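Local coordinates for protein branched-chain-amino-acid aminotransferase (Deinococcus radiodurans, PDB 3UZO) that probably catalyses the reversible, pyridoxal-phosphate-dependent transfer of an amino group between leucine, isoleucine or valine and 2-oxoglutarate, at residues Gln73-Gly78 and Ala99-Ser104; Arg145-Gly150 and Ile164-Cys169. All coordinates share one frame; numbering follows the deposited sequence.

Contact 1: residues Gln73-Gly78 and Ala99-Ser104; sequences QQCFEG and ARMRMS. With PLP (pyridoxal-5'-phosphate), chain C.
C75 and E77, at the end of the strand part 74-76 and just beyond it, run past one side of helix segment 99-104, with the CA atoms of C75 and S104 6.3 Å apart and those of E77 and M101 6.6 Å apart, and the two are joined through side chains. E77 and R100 carry the contact. The guanidinium is gripped side-on: R100 NE gives an almost straight bond (176°) to the syn lone pair of E77 OE2 at 2.7 Å, and R100 NH2 reaches E77 OE1 at 2.8 Å, tilted a little from both planes. A bend at chi3 (67°) turns the guanidinium out of the line of its own chain, leaving NH1 pointing on to the cofactor, where it meets PLP O2P at 2.7 Å; NH2 adds a weak bond to the same oxygen. Further back, E77 CG lies against M101 CB (3.8 Å), and C75 packs its CB on S104 CB (3.7 Å) with SG beside M101 CG. A water donates to F76 O and E77 OE2 and also bonds S104 OG, whose hydroxyl is tied as well to K202 N. R100 NH1 has a further acceptor in P264 O. With its carboxylate partner fixing its rotation, R100 is a pre-set donor to the cofactor phosphate, and E77 acts from the second shell, probably offsetting part of its charge.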
ATOM      1  N   GLN A  73      -5.116   3.066  -3.048  1.00  9.67           N
ATOM      2  CA  GLN A  73      -5.936   2.486  -4.110  1.00 10.54           C
ATOM      3  C   GLN A  73      -5.283   2.862  -5.430  1.00  8.80           C
ATOM      4  O   GLN A  73      -5.608   3.875  -6.051  1.00 10.98           O
ATOM      5  CB  GLN A  73      -7.370   3.003  -4.050  1.00 14.19           C
ATOM      6  CG  GLN A  73      -8.267   2.352  -5.095  1.00 16.81           C
ATOM      7  CD  GLN A  73      -9.736   2.613  -4.851  1.00 18.49           C
ATOM      8  OE1 GLN A  73     -10.155   3.761  -4.662  1.00 17.78           O
ATOM      9  NE2 GLN A  73     -10.535   1.542  -4.856  1.00 14.21           N
ATOM     10  N   GLN A  74      -4.352   2.018  -5.846  1.00 10.55           N
ATOM     11  CA  GLN A  74      -3.572   2.256  -7.047  1.00 12.16           C
ATOM     12  C   GLN A  74      -2.967   0.927  -7.483  1.00 10.85           C
ATOM     13  O   GLN A  74      -2.711   0.056  -6.655  1.00 11.70           O
ATOM     14  CB  GLN A  74      -2.444   3.221  -6.688  1.00  8.26           C
ATOM     15  CG  GLN A  74      -1.518   2.622  -5.606  1.00  9.98           C
ATOM     16  CD  GLN A  74      -0.490   3.602  -5.056  1.00 10.96           C
ATOM     17  OE1 GLN A  74       0.704   3.293  -5.000  1.00 10.68           O
ATOM     18  NE2 GLN A  74      -0.950   4.780  -4.636  1.00  9.35           N
ATOM     19  N   CYS A  75      -2.735   0.771  -8.780  1.00  9.47           N
ATOM     20  CA  CYS A  75      -2.113  -0.439  -9.287  1.00  7.05           C
ATOM     21  C   CYS A  75      -1.435  -0.045 -10.581  1.00  9.22           C
ATOM     22  O   CYS A  75      -1.763   0.986 -11.174  1.00  9.39           O
ATOM     23  CB  CYS A  75      -3.147  -1.548  -9.519  1.00 11.63           C
ATOM     24  SG  CYS A  75      -4.220  -1.345 -10.964  1.00 15.78           S
ATOM     25  N   PHE A  76      -0.486  -0.850 -11.026  1.00 10.54           N
ATOM     26  CA  PHE A  76       0.213  -0.506 -12.248  1.00 11.19           C
ATOM     27  C   PHE A  76       0.770  -1.713 -12.963  1.00  9.24           C
ATOM     28  O   PHE A  76       0.772  -2.830 -12.441  1.00  9.40           O
ATOM     29  CB  PHE A  76       1.346   0.483 -11.940  1.00 10.33           C
ATOM     30  CG  PHE A  76       2.521  -0.134 -11.214  1.00 12.66           C
ATOM     31  CD1 PHE A  76       3.654  -0.534 -11.913  1.00 13.79           C
ATOM     32  CD2 PHE A  76       2.492  -0.301  -9.836  1.00 13.95           C
ATOM     33  CE1 PHE A  76       4.749  -1.094 -11.244  1.00 16.64           C
ATOM     34  CE2 PHE A  76       3.585  -0.863  -9.156  1.00 14.52           C
ATOM     35  CZ  PHE A  76       4.707  -1.256  -9.857  1.00 13.91           C
ATOM     36  N   GLU A  77       1.222  -1.474 -14.183  1.00 10.34           N
ATOM     37  CA  GLU A  77       1.814  -2.512 -14.995  1.00  9.20           C
ATOM     38  C   GLU A  77       3.144  -2.016 -15.525  1.00 10.31           C
ATOM     39  O   GLU A  77       3.506  -0.849 -15.344  1.00  9.91           O
ATOM     40  CB  GLU A  77       0.901  -2.872 -16.166  1.00  8.41           C
ATOM     41  CG  GLU A  77      -0.081  -3.990 -15.851  1.00  9.95           C
ATOM     42  CD  GLU A  77       0.615  -5.268 -15.419  1.00  8.52           C
ATOM     43  OE1 GLU A  77       1.675  -5.589 -15.986  1.00  7.62           O
ATOM     44  OE2 GLU A  77       0.091  -5.959 -14.518  1.00 13.88           O
ATOM     45  N   GLY A  78       3.864  -2.914 -16.182  1.00  9.97           N
ATOM     46  CA  GLY A  78       5.150  -2.570 -16.747  1.00 10.30           C
ATOM     47  C   GLY A  78       5.419  -3.490 -17.916  1.00 10.32           C
ATOM     48  O   GLY A  78       5.391  -4.706 -17.759  1.00 12.10           O
ATOM     49  N   ALA A  99      -4.586  -8.449 -18.739  1.00 11.27           N
ATOM     50  CA  ALA A  99      -5.300  -9.406 -17.901  1.00  9.37           C
ATOM     51  C   ALA A  99      -4.860  -9.270 -16.444  1.00 10.21           C
ATOM     52  O   ALA A  99      -5.686  -9.290 -15.524  1.00  8.14           O
ATOM     53  CB  ALA A  99      -5.040 -10.827 -18.399  1.00  6.99           C
ATOM     54  N   ARG A 100      -3.559  -9.116 -16.229  1.00 11.02           N
ATOM     55  CA  ARG A 100      -3.077  -8.990 -14.866  1.00 11.93           C
ATOM     56  C   ARG A 100      -3.555  -7.707 -14.208  1.00 12.34           C
ATOM     57  O   ARG A 100      -3.872  -7.703 -13.021  1.00 10.19           O
ATOM     58  CB  ARG A 100      -1.546  -9.054 -14.808  1.00 13.54           C
ATOM     59  CG  ARG A 100      -1.012  -9.124 -13.379  1.00 11.81           C
ATOM     60  CD  ARG A 100       0.465  -9.441 -13.344  1.00 12.42           C
ATOM     61  NE  ARG A 100       1.270  -8.363 -13.905  1.00 12.79           N
ATOM     62  CZ  ARG A 100       2.581  -8.448 -14.107  1.00 16.12           C
ATOM     63  NH1 ARG A 100       3.224  -9.568 -13.791  1.00 11.84           N
ATOM     64  NH2 ARG A 100       3.247  -7.419 -14.625  1.00 15.04           N
ATOM     65  N   MET A 101      -3.621  -6.616 -14.965  1.00 12.62           N
ATOM     66  CA  MET A 101      -4.063  -5.374 -14.359  1.00 13.38           C
ATOM     67  C   MET A 101      -5.534  -5.477 -14.007  1.00 14.18           C
ATOM     68  O   MET A 101      -6.006  -4.792 -13.105  1.00 13.75           O
ATOM     69  CB  MET A 101      -3.829  -4.179 -15.279  1.00 16.44           C
ATOM     70  CG  MET A 101      -3.866  -2.860 -14.519  1.00 18.62           C
ATOM     71  SD  MET A 101      -3.378  -1.460 -15.534  1.00 18.88           S
ATOM     72  CE  MET A 101      -4.900  -1.160 -16.354  1.00 15.74           C
ATOM     73  N   ARG A 102      -6.257  -6.335 -14.723  1.00 10.98           N
ATOM     74  CA  ARG A 102      -7.673  -6.552 -14.444  1.00 12.05           C
ATOM     75  C   ARG A 102      -7.771  -7.216 -13.067  1.00 11.05           C
ATOM     76  O   ARG A 102      -8.675  -6.927 -12.273  1.00 10.44           O
ATOM     77  CB  ARG A 102      -8.277  -7.467 -15.509  1.00 17.95           C
ATOM     78  CG  ARG A 102      -9.680  -7.087 -15.927  1.00 21.37           C
ATOM     79  CD  ARG A 102      -9.776  -6.968 -17.430  1.00 19.41           C
ATOM     80  NE  ARG A 102      -9.367  -8.192 -18.113  1.00 14.59           N
ATOM     81  CZ  ARG A 102      -8.655  -8.201 -19.232  1.00 14.85           C
ATOM     82  NH1 ARG A 102      -8.278  -7.054 -19.785  1.00 14.90           N
ATOM     83  NH2 ARG A 102      -8.322  -9.347 -19.804  1.00 14.31           N
ATOM     84  N   MET A 103      -6.834  -8.112 -12.783  1.00 13.12           N
ATOM     85  CA  MET A 103      -6.834  -8.792 -11.495  1.00 13.31           C
ATOM     86  C   MET A 103      -6.410  -7.834 -10.388  1.00 11.41           C
ATOM     87  O   MET A 103      -6.956  -7.882  -9.290  1.00  8.53           O
ATOM     88  CB  MET A 103      -5.927 -10.026 -11.528  1.00 25.00           C
ATOM     89  CG  MET A 103      -6.512 -11.178 -12.339  1.00 34.51           C
ATOM     90  SD  MET A 103      -8.291 -11.464 -12.000  1.00 42.01           S
ATOM     91  CE  MET A 103      -8.211 -12.679 -10.650  1.00 40.08           C
ATOM     92  N   SER A 104      -5.444  -6.962 -10.671  1.00 10.71           N
ATOM     93  CA  SER A 104      -5.010  -5.986  -9.672  1.00  9.82           C
ATOM     94  C   SER A 104      -6.177  -5.048  -9.364  1.00 10.54           C
ATOM     95  O   SER A 104      -6.468  -4.766  -8.198  1.00 12.98           O
ATOM     96  CB  SER A 104      -3.819  -5.161 -10.185  1.00  7.90           C
ATOM     97  OG  SER A 104      -2.653  -5.956 -10.322  1.00  6.55           O
TER
HETATM   98  N1  PLP C 371       7.873  -9.355  -8.817  1.00 16.36           N
HETATM   99  C2  PLP C 371       7.592  -8.024  -8.498  1.00 18.91           C
HETATM  100  C2A PLP C 371       7.452  -7.646  -7.022  1.00 19.00           C
HETATM  101  C3  PLP C 371       7.446  -7.084  -9.582  1.00 18.78           C
HETATM  102  O3  PLP C 371       7.179  -5.794  -9.317  1.00 21.30           O
HETATM  103  C4  PLP C 371       7.584  -7.529 -10.955  1.00 18.10           C
HETATM  104  C4A PLP C 371       7.395  -6.457 -12.106  1.00 20.36           C
HETATM  105  C5  PLP C 371       7.887  -8.951 -11.208  1.00 16.87           C
HETATM  106  C6  PLP C 371       8.024  -9.833 -10.136  1.00 16.61           C
HETATM  107  C5A PLP C 371       8.062  -9.552 -12.548  1.00 16.43           C
HETATM  108  O4P PLP C 371       6.899  -9.536 -13.332  1.00 15.57           O
HETATM  109  P   PLP C 371       6.973  -9.219 -14.887  1.00 15.74           P
HETATM  110  O1P PLP C 371       7.533  -7.864 -15.163  1.00 14.38           O
HETATM  111  O2P PLP C 371       5.491  -9.355 -15.313  1.00 15.03           O
HETATM  112  O3P PLP C 371       7.706 -10.380 -15.496  1.00 13.87           O
HETATM  113  O   HOH W   1      -1.547  -4.719 -12.387  1.00 22.05           O
HETATM  114  O   HOH W   2       5.882  -5.420 -15.176  1.00 21.63           O

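Contact 2: residues Arg145-Gly150 and Ile164-Cys169; sequences RPFVIG and IFSVFC. With GLU (glutamic acid), chain D.
R145, a residue of the substrate pocket, reaches bound glutamate from the hairpin formed by strands 141-151 and 162-172: its NH2 gives a hydrogen bond to GLU OXT at 2.7 Å. The same nitrogen is bonded to Y143 OH. The lower part of the side chain leans on F168, with R145 CB over one face of the ring, a CH-pi contact 4.0 Å from the centroid, and R145 CG 3.6 Å from F168 CZ. With CG anti to the backbone N (chi1 170°), the chain first runs alongside F168, then bends at chi2 and chi3 and carries the guanidinium away from the neighbouring strand to the ligand.

The two strands are antiparallel neighbours in the sheet of the smaller, N-terminal domain of this class-IV aminotransferase fold, and the axes of segments 145-150 and 164-169 come within 4.7 Å. R145-F168, F147-S166 and I149-I164 are hydrogen-bonded pairs, while P146-V167 and V148-F165 are non-hydrogen-bonded ones. F147 N to S166 O is 2.8 Å, and only the return bond from F168 N to R145 O is weak.

On the face with R145, F147 CG sits between the backbone N and the carbonyl carbon (chi1 67°), which swings the ring across the strand gap until CE2 lies 3.6 Å from S166 CB. F147 and F168 cross at about a right angle, their edges meeting at CE2 and CD2. S166 OG is satisfied by Y40 O on the next strand. H70 of the second subunit brings its ring against F147. On the other face, P146 CB touches V167 CG2 at 3.7 Å and the edge of F165, and V148 CG2 packs on F165 CD1; helix 115-128 covers P146, F165 and V167.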
ATOM      1  N   ARG A 145       4.453   2.392 -18.737  1.00  5.78           N
ATOM      2  CA  ARG A 145       3.929   2.356 -17.380  1.00  8.53           C
ATOM      3  C   ARG A 145       2.444   2.695 -17.294  1.00  8.53           C
ATOM      4  O   ARG A 145       2.065   3.859 -17.103  1.00 11.42           O
ATOM      5  CB  ARG A 145       4.734   3.304 -16.472  1.00  7.05           C
ATOM      6  CG  ARG A 145       4.138   3.544 -15.088  1.00  8.28           C
ATOM      7  CD  ARG A 145       3.854   2.228 -14.356  1.00  8.98           C
ATOM      8  NE  ARG A 145       5.060   1.433 -14.153  1.00  9.06           N
ATOM      9  CZ  ARG A 145       5.953   1.655 -13.196  1.00 15.85           C
ATOM     10  NH1 ARG A 145       5.779   2.652 -12.341  1.00 12.74           N
ATOM     11  NH2 ARG A 145       7.021   0.871 -13.086  1.00 18.45           N
ATOM     12  N   PRO A 146       1.579   1.683 -17.475  1.00  8.08           N
ATOM     13  CA  PRO A 146       0.131   1.889 -17.395  1.00  7.99           C
ATOM     14  C   PRO A 146      -0.187   1.873 -15.904  1.00  9.44           C
ATOM     15  O   PRO A 146       0.449   1.127 -15.149  1.00  7.73           O
ATOM     16  CB  PRO A 146      -0.451   0.647 -18.081  1.00  7.57           C
ATOM     17  CG  PRO A 146       0.703   0.082 -18.885  1.00  6.97           C
ATOM     18  CD  PRO A 146       1.889   0.348 -18.011  1.00  6.55           C
ATOM     19  N   PHE A 147      -1.136   2.697 -15.467  1.00  7.73           N
ATOM     20  CA  PHE A 147      -1.505   2.693 -14.062  1.00 10.48           C
ATOM     21  C   PHE A 147      -2.914   3.218 -13.863  1.00  7.97           C
ATOM     22  O   PHE A 147      -3.434   3.954 -14.695  1.00  8.36           O
ATOM     23  CB  PHE A 147      -0.491   3.486 -13.212  1.00  6.72           C
ATOM     24  CG  PHE A 147      -0.472   4.968 -13.475  1.00  7.35           C
ATOM     25  CD1 PHE A 147      -1.191   5.841 -12.662  1.00  8.75           C
ATOM     26  CD2 PHE A 147       0.314   5.496 -14.493  1.00  8.36           C
ATOM     27  CE1 PHE A 147      -1.119   7.228 -12.857  1.00  9.87           C
ATOM     28  CE2 PHE A 147       0.393   6.876 -14.701  1.00  9.01           C
ATOM     29  CZ  PHE A 147      -0.325   7.744 -13.880  1.00  8.94           C
ATOM     30  N   VAL A 148      -3.532   2.784 -12.772  1.00  9.51           N
ATOM     31  CA  VAL A 148      -4.890   3.172 -12.416  1.00 10.71           C
ATOM     32  C   VAL A 148      -4.877   3.653 -10.974  1.00 10.50           C
ATOM     33  O   VAL A 148      -4.305   3.004 -10.099  1.00 10.57           O
ATOM     34  CB  VAL A 148      -5.876   1.975 -12.542  1.00 10.48           C
ATOM     35  CG1 VAL A 148      -7.293   2.409 -12.164  1.00 12.07           C
ATOM     36  CG2 VAL A 148      -5.842   1.429 -13.973  1.00 11.12           C
ATOM     37  N   ILE A 149      -5.506   4.798 -10.737  1.00  7.07           N
ATOM     38  CA  ILE A 149      -5.558   5.388  -9.406  1.00  7.53           C
ATOM     39  C   ILE A 149      -6.961   5.882  -9.096  1.00  7.72           C
ATOM     40  O   ILE A 149      -7.665   6.367  -9.988  1.00  9.09           O
ATOM     41  CB  ILE A 149      -4.598   6.600  -9.291  1.00  9.87           C
ATOM     42  CG1 ILE A 149      -4.846   7.573 -10.454  1.00  6.69           C
ATOM     43  CG2 ILE A 149      -3.149   6.123  -9.293  1.00 10.38           C
ATOM     44  CD1 ILE A 149      -4.033   8.851 -10.396  1.00  8.83           C
ATOM     45  N   GLY A 150      -7.355   5.749  -7.832  1.00  5.80           N
ATOM     46  CA  GLY A 150      -8.658   6.218  -7.399  1.00  7.62           C
ATOM     47  C   GLY A 150      -8.564   7.711  -7.127  1.00  8.54           C
ATOM     48  O   GLY A 150      -7.634   8.163  -6.447  1.00  6.37           O
ATOM     49  N   ILE A 164      -8.606   7.250 -12.652  1.00 10.46           N
ATOM     50  CA  ILE A 164      -7.840   7.680 -13.799  1.00  9.94           C
ATOM     51  C   ILE A 164      -6.998   6.492 -14.264  1.00  9.05           C
ATOM     52  O   ILE A 164      -6.485   5.713 -13.448  1.00  7.20           O
ATOM     53  CB  ILE A 164      -6.898   8.856 -13.453  1.00 13.31           C
ATOM     54  CG1 ILE A 164      -7.691  10.164 -13.394  1.00 13.54           C
ATOM     55  CG2 ILE A 164      -5.768   8.926 -14.469  1.00 10.90           C
ATOM     56  CD1 ILE A 164      -6.842  11.389 -13.067  1.00 20.37           C
ATOM     57  N   PHE A 165      -6.902   6.334 -15.576  1.00  9.52           N
ATOM     58  CA  PHE A 165      -6.081   5.286 -16.173  1.00 11.20           C
ATOM     59  C   PHE A 165      -5.135   6.054 -17.069  1.00 11.03           C
ATOM     60  O   PHE A 165      -5.576   6.851 -17.899  1.00 10.48           O
ATOM     61  CB  PHE A 165      -6.897   4.325 -17.034  1.00 10.09           C
ATOM     62  CG  PHE A 165      -6.053   3.474 -17.956  1.00 11.54           C
ATOM     63  CD1 PHE A 165      -4.973   2.744 -17.462  1.00 11.37           C
ATOM     64  CD2 PHE A 165      -6.359   3.375 -19.314  1.00 13.82           C
ATOM     65  CE1 PHE A 165      -4.214   1.928 -18.300  1.00 12.24           C
ATOM     66  CE2 PHE A 165      -5.604   2.558 -20.165  1.00 12.25           C
ATOM     67  CZ  PHE A 165      -4.530   1.832 -19.654  1.00 12.80           C
ATOM     68  N   SER A 166      -3.837   5.823 -16.908  1.00  9.57           N
ATOM     69  CA  SER A 166      -2.865   6.544 -17.716  1.00  8.29           C
ATOM     70  C   SER A 166      -1.715   5.645 -18.121  1.00  8.66           C
ATOM     71  O   SER A 166      -1.420   4.649 -17.452  1.00  8.72           O
ATOM     72  CB  SER A 166      -2.335   7.752 -16.923  1.00 10.17           C
ATOM     73  OG  SER A 166      -1.393   8.506 -17.663  1.00 12.99           O
ATOM     74  N   VAL A 167      -1.086   5.984 -19.238  1.00  9.97           N
ATOM     75  CA  VAL A 167       0.069   5.234 -19.712  1.00 11.90           C
ATOM     76  C   VAL A 167       1.116   6.205 -20.227  1.00 11.32           C
ATOM     77  O   VAL A 167       0.836   6.991 -21.140  1.00 13.84           O
ATOM     78  CB  VAL A 167      -0.263   4.254 -20.887  1.00  7.59           C
ATOM     79  CG1 VAL A 167       0.990   3.415 -21.214  1.00  4.30           C
ATOM     80  CG2 VAL A 167      -1.408   3.331 -20.515  1.00  5.67           C
ATOM     81  N   PHE A 168       2.301   6.190 -19.620  1.00 11.53           N
ATOM     82  CA  PHE A 168       3.394   7.033 -20.102  1.00 11.51           C
ATOM     83  C   PHE A 168       4.551   6.089 -20.387  1.00 11.76           C
ATOM     84  O   PHE A 168       4.543   4.929 -19.941  1.00  8.58           O
ATOM     85  CB  PHE A 168       3.777   8.136 -19.093  1.00  8.63           C
ATOM     86  CG  PHE A 168       4.380   7.642 -17.804  1.00  7.36           C
ATOM     87  CD1 PHE A 168       5.747   7.355 -17.714  1.00  9.74           C
ATOM     88  CD2 PHE A 168       3.597   7.530 -16.660  1.00  9.11           C
ATOM     89  CE1 PHE A 168       6.324   6.970 -16.495  1.00  7.34           C
ATOM     90  CE2 PHE A 168       4.164   7.143 -15.430  1.00  9.03           C
ATOM     91  CZ  PHE A 168       5.531   6.867 -15.354  1.00 11.35           C
ATOM     92  N   CYS A 169       5.514   6.549 -21.172  1.00 10.22           N
ATOM     93  CA  CYS A 169       6.649   5.704 -21.512  1.00 12.30           C
ATOM     94  C   CYS A 169       7.961   6.397 -21.202  1.00 10.51           C
ATOM     95  O   CYS A 169       8.016   7.618 -21.090  1.00 10.58           O
ATOM     96  CB  CYS A 169       6.598   5.303 -22.993  1.00  8.49           C
ATOM     97  SG  CYS A 169       6.782   6.673 -24.157  1.00 11.38           S
TER
HETATM   98  N   GLU D 600       7.492  -2.263 -11.804  1.00 25.71           N
HETATM   99  CA  GLU D 600       8.898  -2.371 -11.330  1.00 25.71           C
HETATM  100  C   GLU D 600       9.389  -1.030 -10.835  1.00 25.71           C
HETATM  101  O   GLU D 600      10.376  -1.014 -10.076  1.00 25.71           O
HETATM  102  CB  GLU D 600       9.806  -2.845 -12.460  1.00 66.53           C
HETATM  103  CG  GLU D 600       9.802  -4.341 -12.664  1.00 66.53           C
HETATM  104  CD  GLU D 600      10.871  -4.790 -13.630  1.00 66.53           C
HETATM  105  OE1 GLU D 600      12.001  -4.257 -13.550  1.00 66.53           O
HETATM  106  OE2 GLU D 600      10.581  -5.677 -14.461  1.00 66.53           O
HETATM  107  OXT GLU D 600       8.779  -0.018 -11.229  1.00 66.53           O

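In the fold
Strand 74-83 lies next to strand 141-151 in one sheet, so contacts 1 and 2, with centres about 9 Å apart, share a backbone seam: E77 N probably bonds P146 O at 2.9 Å, and C75 O probably bonds V148 N at 3.0 Å. Across that seam F76 packs on R145, its CD1 3.3 Å from R145 NE. At the active site, R100 of contact 1 holds the cofactor phosphate, whereas R145 of contact 2 binds the alpha-carboxylate of the glutamate; the side chain of R100 lies about 7 Å from the glutamate and that of R145 about 7 Å from PLP. Y71 and V157 of the second subunit also bond the glutamate, so the dimer completes this pocket.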